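PDB 2C0N: A197 from Sulfolobus turreted icosahedral virus, which adopts the GT-A fold and probably acts as a glycosyltransferase, transferring sugar units for a virus that infects Sulfolobus. Local coordinates for residues D55-D61 / L118-K124; Y171-R177 / L186-N190. All coordinates share one frame; numbering follows the deposited sequence.

How the interactions relate
Interaction 1 (55-61 with 118-124) is buried near the centre of the chain. Interaction 2 (171-177 with 186-190) lies at the surface. Both belong to the same mixed sheet, and their centres are about 21 Å apart. In interaction 1 two adjacent antiparallel strands pair directly, and backbone hydrogen bonds run along them with apolar side chains on both faces. In interaction 2 the two strands are not neighbours in the sheet. Side chains meet across an intervening strand, and a single backbone hydrogen bond joins the segments, just before that intervening strand begins. Water bridges and charged groups matter more there, and the second subunit comes within reach.

Interaction 1 (D55-D61 / L118-K124); sequences DTLAFLD and LGFTFIK
The Phe59 ring touches Ile123 obliquely, with Phe59 CD2 4.1 Å from Ile123 CD1. Leu57 CD2 sits over the centre of one face of this ring, 3.7 Å above its plane. With CG anti to the carbonyl carbon (chi1 -81°), the Phe59 ring meets both Leu57 and Ile123. Phe59 CB comes 3.2 Å from Leu118 O. On the other side of the sheet, Thr56 CG2 is at the edge of the Phe122 ring, and Ala58 CB approaches Phe122 CD2 at 3.8 Å. Leu60 and Phe120 lie side by side and point the same way. Helix 37-50 covers the Phe59 side, where Arg41 makes a cation-pi contact with the ring; helix 71-80 packs on Phe122.

Leu57 pairs with Ile123 through two backbone hydrogen bonds, as Phe59 does with Thr121. Asp61 N then bonds to Gly119 O at 3.1 Å. A water donates to both Asp61 OD1 and Leu118 O, and OD1 also has a salt bridge to Arg41.

Two residues of one strand, Phe120 and Thr121, stand opposite the single Phe59, which makes a classic beta bulge. Asp61 opens an Asp-Glu-Asp run just after strand 56-60, consistent with the DXD motif of GT-A glycosyltransferases.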
ATOM      1  N   ASP A  55      21.087   8.584  -5.424  1.00 16.98           N
ATOM      2  CA  ASP A  55      21.868   8.824  -6.643  1.00 16.81           C
ATOM      3  C   ASP A  55      20.958   8.819  -7.851  1.00 16.36           C
ATOM      4  O   ASP A  55      21.309   9.359  -8.896  1.00 15.45           O
ATOM      5  CB  ASP A  55      22.862   7.685  -6.885  1.00 17.83           C
ATOM      6  CG  ASP A  55      23.822   7.477  -5.737  1.00 19.08           C
ATOM      7  OD1 ASP A  55      24.412   8.461  -5.268  1.00 21.86           O
ATOM      8  OD2 ASP A  55      23.979   6.311  -5.324  1.00 21.50           O
ATOM      9  N   THR A  56      19.843   8.100  -7.732  1.00 14.80           N
ATOM     10  CA  THR A  56      18.971   7.815  -8.842  1.00 15.35           C
ATOM     11  C   THR A  56      17.527   8.044  -8.423  1.00 14.54           C
ATOM     12  O   THR A  56      17.094   7.585  -7.379  1.00 15.53           O
ATOM     13  CB  THR A  56      19.204   6.366  -9.345  1.00 14.09           C
ATOM     14  OG1 THR A  56      20.581   6.241  -9.765  1.00 17.21           O
ATOM     15  CG2 THR A  56      18.305   6.035 -10.513  1.00 16.22           C
ATOM     16  N   LEU A  57      16.808   8.779  -9.246  1.00 15.44           N
ATOM     17  CA  LEU A  57      15.370   8.964  -9.084  1.00 15.75           C
ATOM     18  C   LEU A  57      14.729   7.966 -10.020  1.00 16.55           C
ATOM     19  O   LEU A  57      14.921   8.060 -11.241  1.00 17.41           O
ATOM     20  CB  LEU A  57      14.976  10.382  -9.488  1.00 15.78           C
ATOM     21  CG  LEU A  57      13.598  10.903  -9.034  1.00 16.12           C
ATOM     22  CD1 LEU A  57      13.463  12.368  -9.320  1.00 15.62           C
ATOM     23  CD2 LEU A  57      12.509  10.181  -9.736  1.00 15.62           C
ATOM     24  N   ALA A  58      13.974   7.028  -9.453  1.00 16.97           N
ATOM     25  CA  ALA A  58      13.212   6.074 -10.252  1.00 17.23           C
ATOM     26  C   ALA A  58      11.754   6.478 -10.192  1.00 17.26           C
ATOM     27  O   ALA A  58      11.192   6.561  -9.090  1.00 19.35           O
ATOM     28  CB  ALA A  58      13.382   4.687  -9.717  1.00 17.79           C
ATOM     29  N   PHE A  59      11.143   6.776 -11.351  1.00 16.84           N
ATOM     30  CA  PHE A  59       9.670   6.919 -11.426  1.00 17.12           C
ATOM     31  C   PHE A  59       9.046   5.570 -11.753  1.00 16.38           C
ATOM     32  O   PHE A  59       9.494   4.886 -12.700  1.00 17.61           O
ATOM     33  CB  PHE A  59       9.296   7.886 -12.542  1.00 17.59           C
ATOM     34  CG  PHE A  59       9.419   9.320 -12.165  1.00 15.91           C
ATOM     35  CD1 PHE A  59       8.738   9.820 -11.082  1.00 16.07           C
ATOM     36  CD2 PHE A  59      10.168  10.181 -12.939  1.00 18.38           C
ATOM     37  CE1 PHE A  59       8.796  11.169 -10.753  1.00 15.40           C
ATOM     38  CE2 PHE A  59      10.241  11.535 -12.584  1.00 18.32           C
ATOM     39  CZ  PHE A  59       9.563  12.003 -11.507  1.00 16.44           C
ATOM     40  N   LEU A  60       8.035   5.209 -10.974  1.00 17.29           N
ATOM     41  CA  LEU A  60       7.265   4.001 -11.136  1.00 16.56           C
ATOM     42  C   LEU A  60       5.820   4.344 -10.953  1.00 17.37           C
ATOM     43  O   LEU A  60       5.440   4.792  -9.874  1.00 15.79           O
ATOM     44  CB  LEU A  60       7.702   2.934 -10.115  1.00 18.22           C
ATOM     45  CG  LEU A  60       7.130   1.519 -10.266  1.00 17.03           C
ATOM     46  CD1 LEU A  60       7.548   0.910 -11.554  1.00 18.22           C
ATOM     47  CD2 LEU A  60       7.613   0.667  -9.102  1.00 18.21           C
ATOM     48  N   ASP A  61       5.026   4.211 -12.036  1.00 16.54           N
ATOM     49  CA  ASP A  61       3.594   4.488 -11.971  1.00 16.18           C
ATOM     50  C   ASP A  61       2.996   3.459 -11.035  1.00 15.85           C
ATOM     51  O   ASP A  61       3.486   2.330 -10.932  1.00 15.00           O
ATOM     52  CB  ASP A  61       2.945   4.397 -13.341  1.00 16.74           C
ATOM     53  CG  ASP A  61       3.164   5.638 -14.189  1.00 20.43           C
ATOM     54  OD1 ASP A  61       3.614   6.693 -13.678  1.00 21.91           O
ATOM     55  OD2 ASP A  61       2.858   5.533 -15.379  1.00 25.13           O
ATOM     56  N   LEU A 118       7.609   7.709 -18.610  1.00 18.33           N
ATOM     57  CA  LEU A 118       7.995   8.005 -17.219  1.00 16.44           C
ATOM     58  C   LEU A 118       7.343   7.102 -16.171  1.00 15.49           C
ATOM     59  O   LEU A 118       7.271   7.471 -15.005  1.00 15.95           O
ATOM     60  CB  LEU A 118       7.750   9.492 -16.867  1.00 17.94           C
ATOM     61  CG  LEU A 118       8.557  10.460 -17.729  1.00 16.60           C
ATOM     62  CD1 LEU A 118       8.126  11.920 -17.470  1.00 18.89           C
ATOM     63  CD2 LEU A 118       9.990  10.282 -17.428  1.00 17.16           C
ATOM     64  N   GLY A 119       6.888   5.923 -16.575  1.00 12.92           N
ATOM     65  CA  GLY A 119       6.279   4.997 -15.667  1.00 12.67           C
ATOM     66  C   GLY A 119       7.167   3.898 -15.132  1.00 12.46           C
ATOM     67  O   GLY A 119       6.724   3.113 -14.323  1.00 13.53           O
ATOM     68  N   PHE A 120       8.395   3.809 -15.628  1.00 12.65           N
ATOM     69  CA  PHE A 120       9.337   2.763 -15.219  1.00 12.66           C
ATOM     70  C   PHE A 120      10.691   3.211 -15.680  1.00 14.68           C
ATOM     71  O   PHE A 120      11.243   2.726 -16.690  1.00 16.03           O
ATOM     72  CB  PHE A 120       8.943   1.429 -15.872  1.00 12.82           C
ATOM     73  CG  PHE A 120       9.729   0.230 -15.386  1.00 13.55           C
ATOM     74  CD1 PHE A 120      10.485   0.265 -14.237  1.00 15.39           C
ATOM     75  CD2 PHE A 120       9.667  -0.944 -16.100  1.00 14.38           C
ATOM     76  CE1 PHE A 120      11.188  -0.864 -13.819  1.00 17.59           C
ATOM     77  CE2 PHE A 120      10.375  -2.065 -15.694  1.00 14.22           C
ATOM     78  CZ  PHE A 120      11.113  -2.016 -14.527  1.00 15.75           C
ATOM     79  N   THR A 121      11.244   4.177 -14.966  1.00 15.17           N
ATOM     80  CA  THR A 121      12.261   5.015 -15.556  1.00 15.49           C
ATOM     81  C   THR A 121      13.231   5.464 -14.479  1.00 15.33           C
ATOM     82  O   THR A 121      12.811   5.988 -13.459  1.00 16.19           O
ATOM     83  CB  THR A 121      11.619   6.257 -16.175  1.00 16.38           C
ATOM     84  OG1 THR A 121      10.496   5.887 -16.982  1.00 19.89           O
ATOM     85  CG2 THR A 121      12.596   7.032 -16.995  1.00 18.12           C
ATOM     86  N   PHE A 122      14.530   5.300 -14.726  1.00 15.04           N
ATOM     87  CA  PHE A 122      15.566   5.627 -13.787  1.00 14.95           C
ATOM     88  C   PHE A 122      16.324   6.823 -14.328  1.00 15.20           C
ATOM     89  O   PHE A 122      16.748   6.804 -15.470  1.00 14.83           O
ATOM     90  CB  PHE A 122      16.521   4.435 -13.650  1.00 15.14           C
ATOM     91  CG  PHE A 122      15.859   3.179 -13.121  1.00 14.80           C
ATOM     92  CD1 PHE A 122      15.111   2.368 -13.963  1.00 17.40           C
ATOM     93  CD2 PHE A 122      15.953   2.844 -11.788  1.00 15.75           C
ATOM     94  CE1 PHE A 122      14.474   1.229 -13.492  1.00 18.24           C
ATOM     95  CE2 PHE A 122      15.316   1.729 -11.302  1.00 16.25           C
ATOM     96  CZ  PHE A 122      14.570   0.908 -12.167  1.00 16.82           C
ATOM     97  N   ILE A 123      16.493   7.855 -13.499  1.00 15.41           N
ATOM     98  CA  ILE A 123      17.139   9.079 -13.947  1.00 15.45           C
ATOM     99  C   ILE A 123      18.267   9.437 -12.990  1.00 15.18           C
ATOM    100  O   ILE A 123      18.076   9.551 -11.800  1.00 14.28           O
ATOM    101  CB  ILE A 123      16.156  10.260 -14.046  1.00 15.07           C
ATOM    102  CG1 ILE A 123      14.845   9.829 -14.726  1.00 17.55           C
ATOM    103  CG2 ILE A 123      16.837  11.418 -14.705  1.00 16.67           C
ATOM    104  CD1 ILE A 123      13.796  10.935 -14.796  1.00 17.94           C
ATOM    105  N   LYS A 124      19.455   9.668 -13.529  1.00 15.87           N
ATOM    106  CA  LYS A 124      20.574   9.941 -12.634  1.00 15.28           C
ATOM    107  C   LYS A 124      20.632  11.385 -12.120  1.00 15.77           C
ATOM    108  O   LYS A 124      20.297  12.353 -12.832  1.00 15.21           O
ATOM    109  CB  LYS A 124      21.907   9.522 -13.266  1.00 15.88           C
ATOM    110  CG  LYS A 124      22.470  10.367 -14.352  1.00 15.20           C
ATOM    111  CD  LYS A 124      23.787   9.752 -14.827  1.00 16.10           C
ATOM    112  CE  LYS A 124      24.457  10.497 -15.940  1.00 15.63           C
ATOM    113  NZ  LYS A 124      25.592   9.736 -16.584  1.00 13.80           N
TER
HETATM  114  O   HOH W   1       6.032   7.363 -12.553  1.00 22.24           O

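Interaction 2 (Y171-R177 / L186-N190); sequences YHFIDER and LILQN
Ile187 crosses Tyr171 at about a right angle. Its CD1 lies over one face of the Tyr171 ring, 4.1 Å above the plane and offset toward the rim. Ile187 CG1, set between the backbone N and the carbonyl carbon (chi1 62°), is 3.9 Å from Tyr171 CD1. Gln189 meets the Phe173 ring at its edge, with Gln189 CB 4.1 Å from Phe173 CZ. Ile174 and Leu186 also cross at about a right angle, and their CD1 atoms touch at 3.5 Å.

Arg177 and Asn190 run alongside each other and point the same way, but the guanidinium and amide planes are 84° apart. Asn190 OD1 is modelled 2.9 Å from Arg177 CD, which is doubtfully short. A water in the guanidinium plane accepts from Arg177 NH1 and donates to Asn190 OD1. NH1 also bonds to Met10 O of the second subunit. Arg177 NH2 forms a salt bridge with Glu176 OE1 and a long one with Asp175. An Asx turn at Asp175 holds Arg177 N, and Arg177 O accepts a nearly straight bond from Gln189 N (2.8 Å, 166°).

Strand 178-180 lies between strands 162-173 and 186-188 and pairs antiparallel with both. Tyr171, Phe173 and Ile187 all pack on its Ala179. Strand 64-66 borders strand 162-173 as well, with Val65 against Phe173.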
ATOM      1  N   TYR A 171       4.711  -5.717 -15.261  1.00 14.40           N
ATOM      2  CA  TYR A 171       3.285  -5.822 -15.572  1.00 15.45           C
ATOM      3  C   TYR A 171       2.656  -4.434 -15.506  1.00 16.19           C
ATOM      4  O   TYR A 171       3.072  -3.604 -14.686  1.00 15.96           O
ATOM      5  CB  TYR A 171       2.586  -6.705 -14.536  1.00 15.74           C
ATOM      6  CG  TYR A 171       3.192  -8.064 -14.437  1.00 17.37           C
ATOM      7  CD1 TYR A 171       3.127  -8.960 -15.492  1.00 19.69           C
ATOM      8  CD2 TYR A 171       3.903  -8.427 -13.306  1.00 23.02           C
ATOM      9  CE1 TYR A 171       3.704 -10.208 -15.394  1.00 22.97           C
ATOM     10  CE2 TYR A 171       4.490  -9.643 -13.198  1.00 25.32           C
ATOM     11  CZ  TYR A 171       4.401 -10.534 -14.230  1.00 26.42           C
ATOM     12  OH  TYR A 171       5.035 -11.716 -14.033  1.00 27.00           O
ATOM     13  N   HIS A 172       1.591  -4.227 -16.301  1.00 15.71           N
ATOM     14  CA  HIS A 172       0.849  -2.980 -16.314  1.00 15.39           C
ATOM     15  C   HIS A 172      -0.572  -3.341 -15.923  1.00 14.72           C
ATOM     16  O   HIS A 172      -1.315  -3.890 -16.703  1.00 14.55           O
ATOM     17  CB  HIS A 172       0.908  -2.341 -17.720  1.00 14.92           C
ATOM     18  CG  HIS A 172       0.640  -0.874 -17.747  1.00 15.50           C
ATOM     19  ND1 HIS A 172       0.577  -0.091 -16.609  1.00 17.30           N
ATOM     20  CD2 HIS A 172       0.410  -0.044 -18.788  1.00 10.79           C
ATOM     21  CE1 HIS A 172       0.296   1.154 -16.960  1.00 15.52           C
ATOM     22  NE2 HIS A 172       0.221   1.214 -18.277  1.00 17.74           N
ATOM     23  N   PHE A 173      -0.894  -3.092 -14.673  1.00 16.15           N
ATOM     24  CA  PHE A 173      -2.166  -3.484 -14.119  1.00 15.67           C
ATOM     25  C   PHE A 173      -3.307  -2.638 -14.583  1.00 15.04           C
ATOM     26  O   PHE A 173      -3.191  -1.413 -14.691  1.00 15.62           O
ATOM     27  CB  PHE A 173      -2.076  -3.486 -12.584  1.00 16.42           C
ATOM     28  CG  PHE A 173      -1.488  -4.723 -12.062  1.00 14.20           C
ATOM     29  CD1 PHE A 173      -0.104  -4.909 -12.021  1.00 16.37           C
ATOM     30  CD2 PHE A 173      -2.303  -5.769 -11.707  1.00 16.59           C
ATOM     31  CE1 PHE A 173       0.447  -6.118 -11.592  1.00 15.78           C
ATOM     32  CE2 PHE A 173      -1.763  -6.994 -11.290  1.00 15.81           C
ATOM     33  CZ  PHE A 173      -0.358  -7.170 -11.233  1.00 15.59           C
ATOM     34  N   ILE A 174      -4.420  -3.312 -14.883  1.00 15.08           N
ATOM     35  CA  ILE A 174      -5.632  -2.687 -15.357  1.00 14.84           C
ATOM     36  C   ILE A 174      -6.562  -2.449 -14.178  1.00 16.16           C
ATOM     37  O   ILE A 174      -7.016  -1.338 -13.944  1.00 17.47           O
ATOM     38  CB  ILE A 174      -6.312  -3.515 -16.462  1.00 14.57           C
ATOM     39  CG1 ILE A 174      -5.347  -3.738 -17.638  1.00 11.96           C
ATOM     40  CG2 ILE A 174      -7.535  -2.819 -16.989  1.00 14.87           C
ATOM     41  CD1 ILE A 174      -5.758  -4.934 -18.536  1.00 13.92           C
ATOM     42  N   ASP A 175      -6.827  -3.494 -13.422  1.00 16.38           N
ATOM     43  CA  ASP A 175      -7.479  -3.339 -12.143  1.00 16.40           C
ATOM     44  C   ASP A 175      -6.510  -3.813 -11.079  1.00 16.06           C
ATOM     45  O   ASP A 175      -5.304  -3.804 -11.308  1.00 16.88           O
ATOM     46  CB  ASP A 175      -8.883  -3.985 -12.139  1.00 17.75           C
ATOM     47  CG  ASP A 175      -8.866  -5.489 -12.227  1.00 17.01           C
ATOM     48  OD1 ASP A 175      -7.771  -6.040 -12.202  1.00 17.71           O
ATOM     49  OD2 ASP A 175      -9.956  -6.140 -12.289  1.00 16.96           O
ATOM     50  N   GLU A 176      -7.012  -4.192  -9.909  1.00 14.93           N
ATOM     51  CA  GLU A 176      -6.138  -4.595  -8.825  1.00 15.24           C
ATOM     52  C   GLU A 176      -5.483  -5.947  -9.052  1.00 14.68           C
ATOM     53  O   GLU A 176      -4.518  -6.267  -8.357  1.00 14.24           O
ATOM     54  CB  GLU A 176      -6.919  -4.621  -7.524  1.00 15.57           C
ATOM     55  CG  GLU A 176      -7.458  -3.288  -7.133  1.00 16.46           C
ATOM     56  CD  GLU A 176      -8.802  -2.907  -7.739  1.00 20.59           C
ATOM     57  OE1 GLU A 176      -9.359  -3.594  -8.614  1.00 20.49           O
ATOM     58  OE2 GLU A 176      -9.328  -1.880  -7.288  1.00 23.54           O
ATOM     59  N   ARG A 177      -5.995  -6.726 -10.016  1.00 13.83           N
ATOM     60  CA  ARG A 177      -5.590  -8.129 -10.190  1.00 14.89           C
ATOM     61  C   ARG A 177      -5.149  -8.502 -11.605  1.00 15.60           C
ATOM     62  O   ARG A 177      -4.287  -9.398 -11.771  1.00 15.92           O
ATOM     63  CB  ARG A 177      -6.765  -9.062  -9.810  1.00 16.08           C
ATOM     64  CG  ARG A 177      -7.114  -9.058  -8.363  1.00 18.63           C
ATOM     65  CD  ARG A 177      -8.584  -9.566  -8.077  1.00 16.27           C
ATOM     66  NE  ARG A 177      -9.462  -8.587  -8.637  1.00 22.93           N
ATOM     67  CZ  ARG A 177      -9.851  -7.474  -8.063  1.00 21.35           C
ATOM     68  NH1 ARG A 177      -9.566  -7.175  -6.772  1.00 16.86           N
ATOM     69  NH2 ARG A 177     -10.591  -6.646  -8.779  1.00 23.38           N
ATOM     70  N   LEU A 186      -2.672 -11.260 -20.985  1.00 18.01           N
ATOM     71  CA  LEU A 186      -3.273 -10.817 -19.729  1.00 17.95           C
ATOM     72  C   LEU A 186      -2.952 -11.829 -18.627  1.00 16.61           C
ATOM     73  O   LEU A 186      -3.087 -13.034 -18.844  1.00 18.02           O
ATOM     74  CB  LEU A 186      -4.769 -10.740 -19.941  1.00 19.02           C
ATOM     75  CG  LEU A 186      -5.666  -9.824 -19.143  1.00 23.62           C
ATOM     76  CD1 LEU A 186      -5.227  -8.365 -19.271  1.00 24.05           C
ATOM     77  CD2 LEU A 186      -7.086 -10.045 -19.704  1.00 23.41           C
ATOM     78  N   ILE A 187      -2.539 -11.357 -17.467  1.00 15.84           N
ATOM     79  CA  ILE A 187      -2.233 -12.246 -16.340  1.00 15.96           C
ATOM     80  C   ILE A 187      -3.073 -11.796 -15.173  1.00 14.83           C
ATOM     81  O   ILE A 187      -3.600 -10.699 -15.187  1.00 15.59           O
ATOM     82  CB  ILE A 187      -0.724 -12.252 -15.987  1.00 16.58           C
ATOM     83  CG1 ILE A 187      -0.214 -10.880 -15.559  1.00 16.14           C
ATOM     84  CG2 ILE A 187       0.031 -12.802 -17.148  1.00 19.22           C
ATOM     85  CD1 ILE A 187      -0.416 -10.573 -14.090  1.00 20.90           C
ATOM     86  N   LEU A 188      -3.219 -12.664 -14.186  1.00 15.87           N
ATOM     87  CA  LEU A 188      -4.002 -12.384 -12.991  1.00 15.25           C
ATOM     88  C   LEU A 188      -3.137 -12.676 -11.756  1.00 15.39           C
ATOM     89  O   LEU A 188      -2.609 -13.761 -11.629  1.00 15.78           O
ATOM     90  CB  LEU A 188      -5.236 -13.257 -13.026  1.00 15.09           C
ATOM     91  CG  LEU A 188      -6.458 -12.937 -12.169  1.00 19.00           C
ATOM     92  CD1 LEU A 188      -7.638 -13.718 -12.664  1.00 21.47           C
ATOM     93  CD2 LEU A 188      -6.154 -13.412 -10.796  1.00 21.89           C
ATOM     94  N   GLN A 189      -3.043 -11.713 -10.853  1.00 16.19           N
ATOM     95  CA  GLN A 189      -2.311 -11.846  -9.618  1.00 17.35           C
ATOM     96  C   GLN A 189      -3.263 -11.552  -8.479  1.00 18.31           C
ATOM     97  O   GLN A 189      -3.656 -10.415  -8.294  1.00 17.98           O
ATOM     98  CB  GLN A 189      -1.120 -10.867  -9.632  1.00 18.43           C
ATOM     99  CG  GLN A 189      -0.306 -10.881  -8.368  1.00 21.59           C
ATOM    100  CD  GLN A 189       0.089 -12.245  -7.912  1.00 27.90           C
ATOM    101  OE1 GLN A 189      -0.572 -12.859  -7.044  1.00 30.53           O
ATOM    102  NE2 GLN A 189       1.195 -12.741  -8.458  1.00 32.85           N
ATOM    103  N   ASN A 190      -3.643 -12.561  -7.705  1.00 17.10           N
ATOM    104  CA  ASN A 190      -4.628 -12.350  -6.640  1.00 19.15           C
ATOM    105  C   ASN A 190      -4.158 -12.898  -5.307  1.00 19.51           C
ATOM    106  O   ASN A 190      -4.947 -13.296  -4.458  1.00 20.34           O
ATOM    107  CB  ASN A 190      -6.007 -12.907  -7.031  1.00 20.42           C
ATOM    108  CG  ASN A 190      -7.168 -12.302  -6.200  1.00 25.73           C
ATOM    109  OD1 ASN A 190      -7.257 -11.073  -5.935  1.00 29.43           O
ATOM    110  ND2 ASN A 190      -8.078 -13.170  -5.802  1.00 34.25           N
TER
HETATM  111  O   HOH W   2      -3.754  -8.515  -6.729  1.00 32.44           O
HETATM  112  O   HOH W   3      -7.718  -8.511  -4.937  1.00 15.75           O